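Local atomic coordinates of pesticidal crystal protein Cry4Aa (Bacillus thuringiensis, PDB entry 2C9K), a protein that binds to midgut epithelial cells of mosquito larvae and promotes their colloid-osmotic lysis as a pore-forming insecticidal toxin. Residues 525-537 with 549-563. Sequence-based numbering, arbitrary orientation.
Sequences YASNGSANTRAVI and MALNPTFSGTDYTNL
The first torsions of Tyr525 and Leu551 turn the two side chains onto each other: the tyrosine ring is set between its own backbone N and carbonyl carbon (chi1 73°), while CG of Leu551 stands beside its backbone N, opposite the carbonyl carbon (chi1 -67°). The two side chains run past each other in opposite directions, and Leu551 CD2 comes to rest 3.7 Å from the centroid of the Tyr525 ring, a CH-pi contact almost on the ring normal. The hydroxyl at the far end of the ring accepts a hydrogen bond from Asn552 N (N to OH 3.0 Å), giving a buried phenol a backbone partner. Leu551 is shared: its CD2 also lies 3.4 Å from Ile537 CD1, the two side chains crossing at about a right angle, and Leu571 and Val600 pack on it as well. The pair illustrates how a beta hairpin can be tied into a sandwich. Strands 536-541 and 545-550, at one margin of a sheet in the C-terminal domain of the three-domain toxin fragment, pair antiparallel through Ile537 N to Met549 O and Met549 N to Ile537 O, and Leu551 N to Ala535 O continues the ladder just past the strand ends; strand 517-527, bearing Tyr525, belongs to the other sheet. Beyond the hairpin, the chain from Asn552 to Phe555 folds against the end of strand 517-527. Ser527 O takes two backbone donors, Thr554 N and Phe555 N, the latter from above the carbonyl plane, and Ser527 N donates a hydrogen bond to Thr554 OG1 (2.9 Å), a hydroxyl that also bonds Asp567 O. Phe555 is sandwiched, with Asn528 CB over one face and Leu563 CD2 over the other. From Asn528, ND2 reaches Gly557 O (3.3 Å) near the plane of its amide. At the hairpin side, the Arg534 guanidinium lies flat over Ala550 CB, 3.5 Å from CZ.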
loop_
_atom_site.group_PDB
_atom_site.type_symbol
_atom_site.label_atom_id
_atom_site.label_comp_id
_atom_site.label_asym_id
_atom_site.label_seq_id
_atom_site.Cartn_x
_atom_site.Cartn_y
_atom_site.Cartn_z
ATOM N N TYR A 525 -17.714 -5.180 1.719
ATOM C CA TYR A 525 -18.245 -3.870 1.360
ATOM C C TYR A 525 -18.649 -3.054 2.573
ATOM O O TYR A 525 -18.628 -3.533 3.702
ATOM C CB TYR A 525 -19.497 -4.059 0.515
ATOM C CG TYR A 525 -20.654 -4.538 1.371
ATOM C CD1 TYR A 525 -21.736 -3.700 1.663
ATOM C CD2 TYR A 525 -20.616 -5.793 1.979
ATOM C CE1 TYR A 525 -22.739 -4.101 2.541
ATOM C CE2 TYR A 525 -21.616 -6.199 2.859
ATOM C CZ TYR A 525 -22.669 -5.350 3.135
ATOM O OH TYR A 525 -23.639 -5.752 4.018
ATOM N N ALA A 526 -19.060 -1.821 2.299
ATOM C CA ALA A 526 -19.537 -0.879 3.305
ATOM C C ALA A 526 -20.849 -0.357 2.727
ATOM O O ALA A 526 -21.035 -0.339 1.506
ATOM C CB ALA A 526 -18.546 0.262 3.486
ATOM N N SER A 527 -21.762 0.070 3.589
ATOM C CA SER A 527 -23.048 0.554 3.104
ATOM C C SER A 527 -23.893 1.193 4.185
ATOM O O SER A 527 -24.007 0.660 5.283
ATOM C CB SER A 527 -23.834 -0.609 2.494
ATOM O OG SER A 527 -25.155 -0.222 2.159
ATOM N N ASN A 528 -24.478 2.341 3.877
ATOM C CA ASN A 528 -25.353 2.989 4.835
ATOM C C ASN A 528 -26.769 2.521 4.490
ATOM O O ASN A 528 -26.982 1.329 4.265
ATOM C CB ASN A 528 -25.230 4.517 4.764
ATOM C CG ASN A 528 -25.257 5.038 3.349
ATOM O OD1 ASN A 528 -25.875 4.434 2.470
ATOM N ND2 ASN A 528 -24.603 6.175 3.119
ATOM N N GLY A 529 -27.729 3.440 4.435
ATOM C CA GLY A 529 -29.097 3.046 4.138
ATOM C C GLY A 529 -29.746 2.328 5.312
ATOM O O GLY A 529 -29.219 2.331 6.423
ATOM N N SER A 530 -30.891 1.699 5.077
ATOM C CA SER A 530 -31.586 0.995 6.148
ATOM C C SER A 530 -32.126 -0.345 5.682
ATOM O O SER A 530 -32.118 -0.656 4.492
ATOM C CB SER A 530 -32.755 1.824 6.652
ATOM O OG SER A 530 -33.853 1.664 5.774
ATOM N N ALA A 531 -32.626 -1.122 6.635
ATOM C CA ALA A 531 -33.177 -2.437 6.350
ATOM C C ALA A 531 -34.251 -2.435 5.255
ATOM O O ALA A 531 -34.431 -3.432 4.556
ATOM C CB ALA A 531 -33.736 -3.047 7.634
ATOM N N ASN A 532 -34.954 -1.319 5.094
ATOM C CA ASN A 532 -36.013 -1.239 4.087
ATOM C C ASN A 532 -35.515 -0.673 2.768
ATOM O O ASN A 532 -36.260 -0.614 1.784
ATOM C CB ASN A 532 -37.170 -0.377 4.600
ATOM C CG ASN A 532 -37.673 -0.832 5.959
ATOM O OD1 ASN A 532 -38.034 -2.003 6.140
ATOM N ND2 ASN A 532 -37.695 0.089 6.925
ATOM N N THR A 533 -34.249 -0.267 2.748
ATOM C CA THR A 533 -33.646 0.302 1.549
ATOM C C THR A 533 -32.314 -0.364 1.189
ATOM O O THR A 533 -31.346 0.304 0.829
ATOM C CB THR A 533 -33.430 1.808 1.740
ATOM O OG1 THR A 533 -32.741 2.042 2.978
ATOM C CG2 THR A 533 -34.772 2.527 1.745
ATOM N N ARG A 534 -32.276 -1.688 1.276
ATOM C CA ARG A 534 -31.063 -2.433 0.971
ATOM C C ARG A 534 -30.757 -2.412 -0.517
ATOM O O ARG A 534 -31.651 -2.550 -1.354
ATOM C CB ARG A 534 -31.208 -3.887 1.426
ATOM C CG ARG A 534 -31.687 -4.053 2.846
ATOM C CD ARG A 534 -32.239 -5.445 3.047
ATOM N NE ARG A 534 -31.196 -6.433 3.296
ATOM C CZ ARG A 534 -31.386 -7.748 3.226
ATOM N NH1 ARG A 534 -32.580 -8.234 2.905
ATOM N NH2 ARG A 534 -30.390 -8.580 3.491
ATOM N N ALA A 535 -29.483 -2.234 -0.843
ATOM C CA ALA A 535 -29.060 -2.238 -2.231
ATOM C C ALA A 535 -29.016 -3.708 -2.623
ATOM O O ALA A 535 -28.762 -4.574 -1.786
ATOM C CB ALA A 535 -27.685 -1.611 -2.369
ATOM N N VAL A 536 -29.286 -3.995 -3.886
ATOM C CA VAL A 536 -29.261 -5.367 -4.370
ATOM C C VAL A 536 -28.171 -5.471 -5.420
ATOM O O VAL A 536 -28.048 -4.593 -6.271
ATOM C CB VAL A 536 -30.626 -5.758 -4.974
ATOM C CG1 VAL A 536 -30.511 -7.036 -5.782
ATOM C CG2 VAL A 536 -31.624 -5.951 -3.862
ATOM N N ILE A 537 -27.383 -6.538 -5.359
ATOM C CA ILE A 537 -26.286 -6.735 -6.303
ATOM C C ILE A 537 -26.363 -8.023 -7.112
ATOM O O ILE A 537 -26.462 -9.115 -6.555
ATOM C CB ILE A 537 -24.958 -6.720 -5.564
ATOM C CG1 ILE A 537 -25.054 -7.660 -4.354
ATOM C CG2 ILE A 537 -24.617 -5.294 -5.169
ATOM C CD1 ILE A 537 -23.877 -7.613 -3.417
ATOM N N MET A 549 -27.784 -10.951 -4.455
ATOM C CA MET A 549 -28.042 -10.849 -3.028
ATOM C C MET A 549 -28.288 -9.401 -2.566
ATOM O O MET A 549 -27.949 -8.439 -3.259
ATOM C CB MET A 549 -26.871 -11.471 -2.248
ATOM C CG MET A 549 -25.540 -10.771 -2.447
ATOM S SD MET A 549 -24.142 -11.492 -1.524
ATOM C CE MET A 549 -24.948 -11.916 0.057
ATOM N N ALA A 550 -28.894 -9.267 -1.391
ATOM C CA ALA A 550 -29.179 -7.967 -0.803
ATOM C C ALA A 550 -28.087 -7.641 0.206
ATOM O O ALA A 550 -27.684 -8.499 0.993
ATOM C CB ALA A 550 -30.523 -7.994 -0.110
ATOM N N LEU A 551 -27.602 -6.406 0.171
ATOM C CA LEU A 551 -26.564 -5.970 1.091
ATOM C C LEU A 551 -27.222 -5.367 2.327
ATOM O O LEU A 551 -28.355 -4.893 2.260
ATOM C CB LEU A 551 -25.663 -4.939 0.409
ATOM C CG LEU A 551 -24.809 -5.478 -0.740
ATOM C CD1 LEU A 551 -24.001 -4.342 -1.349
ATOM C CD2 LEU A 551 -23.887 -6.567 -0.226
ATOM N N ASN A 552 -26.515 -5.388 3.454
ATOM C CA ASN A 552 -27.050 -4.847 4.700
ATOM C C ASN A 552 -26.377 -3.536 5.069
ATOM O O ASN A 552 -25.257 -3.254 4.631
ATOM C CB ASN A 552 -26.827 -5.834 5.841
ATOM C CG ASN A 552 -27.440 -7.188 5.569
ATOM O OD1 ASN A 552 -26.935 -8.208 6.047
ATOM N ND2 ASN A 552 -28.537 -7.211 4.814
ATOM N N PRO A 553 -27.055 -2.705 5.874
ATOM C CA PRO A 553 -26.459 -1.429 6.281
ATOM C C PRO A 553 -25.282 -1.807 7.162
ATOM O O PRO A 553 -25.332 -2.828 7.837
ATOM C CB PRO A 553 -27.572 -0.769 7.071
ATOM C CG PRO A 553 -28.801 -1.346 6.459
ATOM C CD PRO A 553 -28.457 -2.786 6.304
ATOM N N THR A 554 -24.224 -1.008 7.160
ATOM C CA THR A 554 -23.057 -1.336 7.977
ATOM C C THR A 554 -22.542 -0.117 8.728
ATOM O O THR A 554 -21.807 -0.235 9.710
ATOM C CB THR A 554 -21.933 -1.916 7.105
ATOM O OG1 THR A 554 -21.376 -0.881 6.289
ATOM C CG2 THR A 554 -22.489 -3.014 6.205
ATOM N N PHE A 555 -22.934 1.059 8.260
ATOM C CA PHE A 555 -22.530 2.291 8.910
ATOM C C PHE A 555 -23.609 3.330 8.684
ATOM O O PHE A 555 -24.587 3.079 7.973
ATOM C CB PHE A 555 -21.184 2.776 8.359
ATOM C CG PHE A 555 -21.263 3.396 6.992
ATOM C CD1 PHE A 555 -21.344 4.776 6.846
ATOM C CD2 PHE A 555 -21.223 2.602 5.849
ATOM C CE1 PHE A 555 -21.377 5.363 5.576
ATOM C CE2 PHE A 555 -21.256 3.176 4.579
ATOM C CZ PHE A 555 -21.332 4.563 4.443
ATOM N N SER A 556 -23.442 4.492 9.302
ATOM C CA SER A 556 -24.408 5.565 9.154
ATOM C C SER A 556 -23.691 6.884 8.920
ATOM O O SER A 556 -22.595 7.113 9.435
ATOM C CB SER A 556 -25.304 5.636 10.392
ATOM O OG SER A 556 -24.557 5.438 11.579
ATOM N N GLY A 557 -24.314 7.748 8.134
ATOM C CA GLY A 557 -23.702 9.018 7.820
ATOM C C GLY A 557 -23.333 8.985 6.355
ATOM O O GLY A 557 -23.751 8.085 5.628
ATOM N N THR A 558 -22.556 9.964 5.914
ATOM C CA THR A 558 -22.137 10.028 4.519
ATOM C C THR A 558 -20.630 10.200 4.416
ATOM O O THR A 558 -20.082 10.260 3.313
ATOM C CB THR A 558 -22.784 11.203 3.804
ATOM O OG1 THR A 558 -22.340 12.424 4.412
ATOM C CG2 THR A 558 -24.300 11.104 3.894
ATOM N N ASP A 559 -19.957 10.288 5.558
ATOM C CA ASP A 559 -18.516 10.452 5.528
ATOM C C ASP A 559 -17.870 9.093 5.329
ATOM O O ASP A 559 -17.627 8.360 6.297
ATOM C CB ASP A 559 -18.000 11.073 6.820
ATOM C CG ASP A 559 -16.674 11.777 6.622
ATOM O OD1 ASP A 559 -15.882 11.317 5.769
ATOM O OD2 ASP A 559 -16.425 12.784 7.318
ATOM N N TYR A 560 -17.585 8.772 4.069
ATOM C CA TYR A 560 -16.985 7.501 3.709
ATOM C C TYR A 560 -15.486 7.543 3.875
ATOM O O TYR A 560 -14.850 6.506 4.047
ATOM C CB TYR A 560 -17.310 7.169 2.259
ATOM C CG TYR A 560 -18.726 7.498 1.878
ATOM C CD1 TYR A 560 -18.998 8.411 0.868
ATOM C CD2 TYR A 560 -19.796 6.913 2.552
ATOM C CE1 TYR A 560 -20.303 8.738 0.538
ATOM C CE2 TYR A 560 -21.107 7.232 2.232
ATOM C CZ TYR A 560 -21.355 8.145 1.224
ATOM O OH TYR A 560 -22.653 8.460 0.906
ATOM N N THR A 561 -14.924 8.746 3.811
ATOM C CA THR A 561 -13.480 8.909 3.940
ATOM C C THR A 561 -12.936 8.390 5.249
ATOM O O THR A 561 -11.827 7.858 5.286
ATOM C CB THR A 561 -13.044 10.373 3.818
ATOM O OG1 THR A 561 -14.164 11.232 4.080
ATOM C CG2 THR A 561 -12.466 10.636 2.439
ATOM N N ASN A 562 -13.698 8.545 6.327
ATOM C CA ASN A 562 -13.222 8.070 7.609
ATOM C C ASN A 562 -14.009 6.900 8.182
ATOM O O ASN A 562 -14.291 6.854 9.379
ATOM C CB ASN A 562 -13.135 9.225 8.621
ATOM C CG ASN A 562 -14.227 10.270 8.428
ATOM O OD1 ASN A 562 -15.427 9.953 8.428
ATOM N ND2 ASN A 562 -13.813 11.530 8.272
ATOM N N LEU A 563 -14.349 5.944 7.323
ATOM C CA LEU A 563 -15.062 4.750 7.760
ATOM C C LEU A 563 -14.146 3.959 8.692
ATOM O O LEU A 563 -12.924 3.924 8.505
ATOM C CB LEU A 563 -15.448 3.867 6.571
ATOM C CG LEU A 563 -16.536 4.361 5.614
ATOM C CD1 LEU A 563 -16.866 3.261 4.610
ATOM C CD2 LEU A 563 -17.779 4.743 6.399
HETATM O O HOH W 1 -27.498 -2.168 1.808
#